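Local coordinates for putative lipoprotein (Bacteroides fragilis, PDB 3QNK), which probably binds glycans at the outer membrane, as a SusD-family lipoprotein would in helping a partner transporter take them up, at residues Asp11-Trp14 with Thr18-Lys21; Phe118-Val123 with Lys188-Leu193. One frame throughout, in Å; residues are numbered along the deposited sequence.

How the interactions relate
From the N terminus the chain first meets interaction 1, a short-range contact in which the loop at 11-14 folds back on the first turn of helix 17-29, with just three residues between the segments. Interaction 2 follows in series, neither nesting with the first nor crossing it: it closes a loop of 64 residues, almost half of it helix, by setting helix 101-126 against helix 181-194. Interaction 1 lies toward the periphery, beside the second subunit, whereas interaction 2 sits nearer the middle of the chain. Their centres are 30 Å apart and they do not touch, though helix 76-93 packs on Trp-14 and Val-20 of interaction 1 and on residues of 118-123 that do not themselves meet 188-193.

Interaction 1: Asp11-Trp14 with Thr18-Lys21; sequences DSFW and TLVK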
# COMPACT_ATOMS: atom_id res chain seq x y z
N ASP B 11 -15.84 -20.44 10.90
CA ASP B 11 -15.25 -20.76 12.21
C ASP B 11 -14.99 -22.28 12.33
O ASP B 11 -15.63 -22.96 13.15
CB ASP B 11 -16.17 -20.26 13.36
N SER B 12 -14.08 -22.79 11.47
CA SER B 12 -13.63 -24.19 11.33
C SER B 12 -12.47 -24.28 10.32
O SER B 12 -12.25 -25.34 9.75
CB SER B 12 -14.78 -25.10 10.90
N PHE B 13 -11.72 -23.18 10.14
CA PHE B 13 -10.63 -23.07 9.17
C PHE B 13 -9.37 -23.81 9.60
O PHE B 13 -8.73 -24.46 8.76
CB PHE B 13 -10.29 -21.59 8.94
CG PHE B 13 -9.04 -21.28 8.14
CD1 PHE B 13 -7.78 -21.36 8.72
CD2 PHE B 13 -9.13 -20.84 6.82
CE1 PHE B 13 -6.64 -21.06 7.98
CE2 PHE B 13 -7.99 -20.51 6.10
CZ PHE B 13 -6.75 -20.63 6.68
N TRP B 14 -8.95 -23.63 10.87
CA TRP B 14 -7.69 -24.18 11.37
C TRP B 14 -7.74 -25.69 11.56
O TRP B 14 -6.70 -26.31 11.79
CB TRP B 14 -7.22 -23.45 12.63
CG TRP B 14 -6.79 -22.04 12.31
CD1 TRP B 14 -7.55 -20.92 12.38
CD2 TRP B 14 -5.57 -21.66 11.67
NE1 TRP B 14 -6.87 -19.84 11.87
CE2 TRP B 14 -5.64 -20.26 11.43
CE3 TRP B 14 -4.39 -22.35 11.31
CZ2 TRP B 14 -4.57 -19.54 10.90
CZ3 TRP B 14 -3.35 -21.64 10.75
CH2 TRP B 14 -3.44 -20.25 10.55
N THR B 18 -6.23 -28.50 4.21
CA THR B 18 -6.15 -27.83 2.90
C THR B 18 -6.15 -26.31 3.09
O THR B 18 -5.35 -25.62 2.45
CB THR B 18 -7.27 -28.31 1.99
OG1 THR B 18 -7.23 -29.74 1.95
CG2 THR B 18 -7.17 -27.76 0.58
N LEU B 19 -7.04 -25.80 3.97
CA LEU B 19 -7.13 -24.37 4.25
C LEU B 19 -5.88 -23.87 4.98
O LEU B 19 -5.40 -22.77 4.68
CB LEU B 19 -8.39 -24.03 5.05
CG LEU B 19 -9.73 -24.25 4.36
CD1 LEU B 19 -10.86 -23.81 5.28
CD2 LEU B 19 -9.82 -23.53 3.02
N VAL B 20 -5.33 -24.68 5.91
CA VAL B 20 -4.12 -24.32 6.64
C VAL B 20 -2.95 -24.32 5.67
O VAL B 20 -2.13 -23.40 5.73
CB VAL B 20 -3.85 -25.23 7.87
CG1 VAL B 20 -2.51 -24.90 8.53
CG2 VAL B 20 -4.99 -25.10 8.88
N LYS B 21 -2.92 -25.30 4.73
CA LYS B 21 -1.88 -25.36 3.70
C LYS B 21 -1.98 -24.11 2.78
O LYS B 21 -0.94 -23.55 2.42
CB LYS B 21 -1.96 -26.68 2.90
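Phe-13 lies with one ring face against Leu-19, whose CB stands 3.9 Å from the ring centroid and 22° off the normal, a CH-pi contact displaced toward the rim at CD2 and CE2. Leu-19 CD1 lies just beyond that rim, 3.8 Å from Phe-13 CD2. With CG anti to the backbone N (chi1 171°), the phenyl group reaches over to the helix, and its CZ end lies by the Leu-19 carbonyl. Trp-14 starts differently: its CB points away from the helix, yet the benzo part of the indole comes back to meet Val-20, the two side chains crossing at about a right angle. Trp-14 CE3 lies 3.7 Å from Val-20 CG2, and this methyl also touches Trp-14 O at 3.6 Å. The two aromatic neighbours pack on each other as well, Phe-13 CD1 sitting 3.5 Å above one face of the indole. Asp-6 accepts a hydrogen bond from Trp-14 NE1, Ser-97 OG bonds Trp-14 O, and Asp-16 OD1 takes the amide of Leu-19 near the start of helix 17-29. Tyr-22 of the second subunit packs on Leu-19. Across the contact the side chains meet through ring and methyl surfaces, so the N-terminal loop is held to helix 17-29 mainly by van der Waals and CH-pi contact, with the polar groups of Trp-14 served from outside.

Interaction 2: Phe118-Val123 with Lys188-Leu193; sequences FYFEMV and KSRVEL
Phe-120 points its CB from helix 101-126 toward helix 181-194 and carries the largest share of the contact. One face of its ring receives Val-191 CG2 almost exactly over the centre, 3.6 Å from the centroid and only 4° off the normal, so that all six ring carbons lie at nearly the same distance from the methyl. CG2, the valine branch anti to the carbonyl carbon, is the methyl turned to the ring. Two helices are thereby packed side chain to side chain, consistent with the alpha-alpha superhelix described for this SusD-like protein, and further aromatic residues surround the pair: Tyr-153 of helix 149-166 touches Val-191, and Tyr-194 meets the Phe-120 ring with planes at about 55°. Arg-190 approaches Phe-120 differently, at the ring edge, where its CD lies near the ring plane and 3.7 Å from Phe-120 CE2. Beyond CD the arginine chain bends at chi3; the guanidinium and phenyl planes are 48° apart. At the far end of the side chain, Arg-190 NH2 forms a salt bridge with Glu-393 OE1 of helix 391-405.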
# COMPACT_ATOMS: atom_id res chain seq x y z
N PHE B 118 10.92 -11.74 6.91
CA PHE B 118 10.18 -10.48 6.88
C PHE B 118 10.79 -9.46 7.82
O PHE B 118 10.99 -8.32 7.39
CB PHE B 118 8.69 -10.68 7.19
CG PHE B 118 7.96 -11.54 6.18
CD1 PHE B 118 8.28 -11.49 4.83
CD2 PHE B 118 6.94 -12.38 6.58
CE1 PHE B 118 7.61 -12.29 3.90
CE2 PHE B 118 6.26 -13.19 5.65
CZ PHE B 118 6.60 -13.13 4.31
N TYR B 119 11.14 -9.86 9.06
CA TYR B 119 11.78 -8.97 10.02
C TYR B 119 13.17 -8.57 9.56
O TYR B 119 13.55 -7.41 9.76
CB TYR B 119 11.85 -9.60 11.41
CG TYR B 119 10.70 -9.22 12.32
CD1 TYR B 119 10.53 -7.90 12.75
CD2 TYR B 119 9.81 -10.18 12.80
CE1 TYR B 119 9.47 -7.55 13.59
CE2 TYR B 119 8.77 -9.84 13.65
CZ TYR B 119 8.59 -8.52 14.02
OH TYR B 119 7.55 -8.20 14.85
N PHE B 120 13.91 -9.48 8.90
CA PHE B 120 15.25 -9.17 8.39
C PHE B 120 15.18 -8.07 7.34
O PHE B 120 16.04 -7.21 7.36
CB PHE B 120 15.96 -10.40 7.83
CG PHE B 120 17.40 -10.19 7.40
CD1 PHE B 120 18.30 -9.51 8.22
CD2 PHE B 120 17.88 -10.75 6.21
CE1 PHE B 120 19.64 -9.34 7.82
CE2 PHE B 120 19.22 -10.60 5.84
CZ PHE B 120 20.09 -9.90 6.64
N GLU B 121 14.14 -8.05 6.48
CA GLU B 121 13.97 -6.97 5.48
C GLU B 121 13.81 -5.61 6.14
O GLU B 121 14.29 -4.60 5.61
CB GLU B 121 12.77 -7.20 4.56
CG GLU B 121 13.17 -7.79 3.22
CD GLU B 121 14.28 -7.10 2.44
OE1 GLU B 121 14.16 -5.87 2.22
OE2 GLU B 121 15.24 -7.79 2.03
N MSE B 122 13.17 -5.57 7.31
CA MSE B 122 12.98 -4.35 8.07
C MSE B 122 14.25 -3.96 8.80
O MSE B 122 14.70 -2.82 8.69
CB MSE B 122 11.81 -4.50 9.05
CG MSE B 122 10.46 -4.61 8.35
SE MSE B 122 9.02 -4.43 9.60
CE MSE B 122 8.89 -6.17 10.12
N VAL B 123 14.84 -4.91 9.55
CA VAL B 123 16.04 -4.68 10.36
C VAL B 123 17.21 -4.23 9.50
O VAL B 123 17.88 -3.26 9.90
CB VAL B 123 16.39 -5.90 11.25
CG1 VAL B 123 17.70 -5.70 12.00
CG2 VAL B 123 15.26 -6.16 12.24
N LYS B 188 20.42 -17.73 8.04
CA LYS B 188 21.03 -17.56 9.36
C LYS B 188 22.44 -17.00 9.21
O LYS B 188 22.74 -15.97 9.82
CB LYS B 188 21.05 -18.89 10.14
CG LYS B 188 21.06 -18.77 11.66
CD LYS B 188 20.71 -20.07 12.40
CE LYS B 188 21.49 -20.22 13.70
NZ LYS B 188 22.76 -21.02 13.55
N SER B 189 23.28 -17.60 8.32
CA SER B 189 24.67 -17.16 8.09
C SER B 189 24.73 -15.69 7.62
O SER B 189 25.63 -14.98 8.08
CB SER B 189 25.39 -18.07 7.10
OG SER B 189 24.98 -17.90 5.75
N ARG B 190 23.80 -15.23 6.74
CA ARG B 190 23.80 -13.84 6.28
C ARG B 190 23.39 -12.90 7.41
O ARG B 190 24.09 -11.90 7.62
CB ARG B 190 22.87 -13.64 5.09
CG ARG B 190 23.10 -12.30 4.42
CD ARG B 190 21.89 -11.91 3.61
NE ARG B 190 21.78 -12.74 2.42
CZ ARG B 190 20.82 -12.62 1.51
NH1 ARG B 190 19.87 -11.71 1.65
NH2 ARG B 190 20.81 -13.42 0.45
N VAL B 191 22.27 -13.23 8.14
CA VAL B 191 21.78 -12.46 9.30
C VAL B 191 22.91 -12.34 10.37
O VAL B 191 23.16 -11.23 10.88
CB VAL B 191 20.48 -13.08 9.87
CG1 VAL B 191 20.01 -12.32 11.10
CG2 VAL B 191 19.38 -13.07 8.83
N GLU B 192 23.64 -13.43 10.63
CA GLU B 192 24.75 -13.45 11.57
C GLU B 192 25.92 -12.60 11.06
O GLU B 192 26.58 -11.93 11.86
CB GLU B 192 25.24 -14.89 11.83
CG GLU B 192 24.27 -15.77 12.62
CD GLU B 192 24.50 -17.27 12.57
OE1 GLU B 192 25.03 -17.76 11.55
OE2 GLU B 192 24.14 -17.97 13.55
N LEU B 193 26.18 -12.59 9.74
CA LEU B 193 27.25 -11.80 9.15
C LEU B 193 26.93 -10.31 9.23
O LEU B 193 27.81 -9.49 9.55
CB LEU B 193 27.49 -12.24 7.69
CG LEU B 193 28.68 -11.60 6.94
CD1 LEU B 193 30.01 -12.00 7.56
CD2 LEU B 193 28.65 -11.95 5.49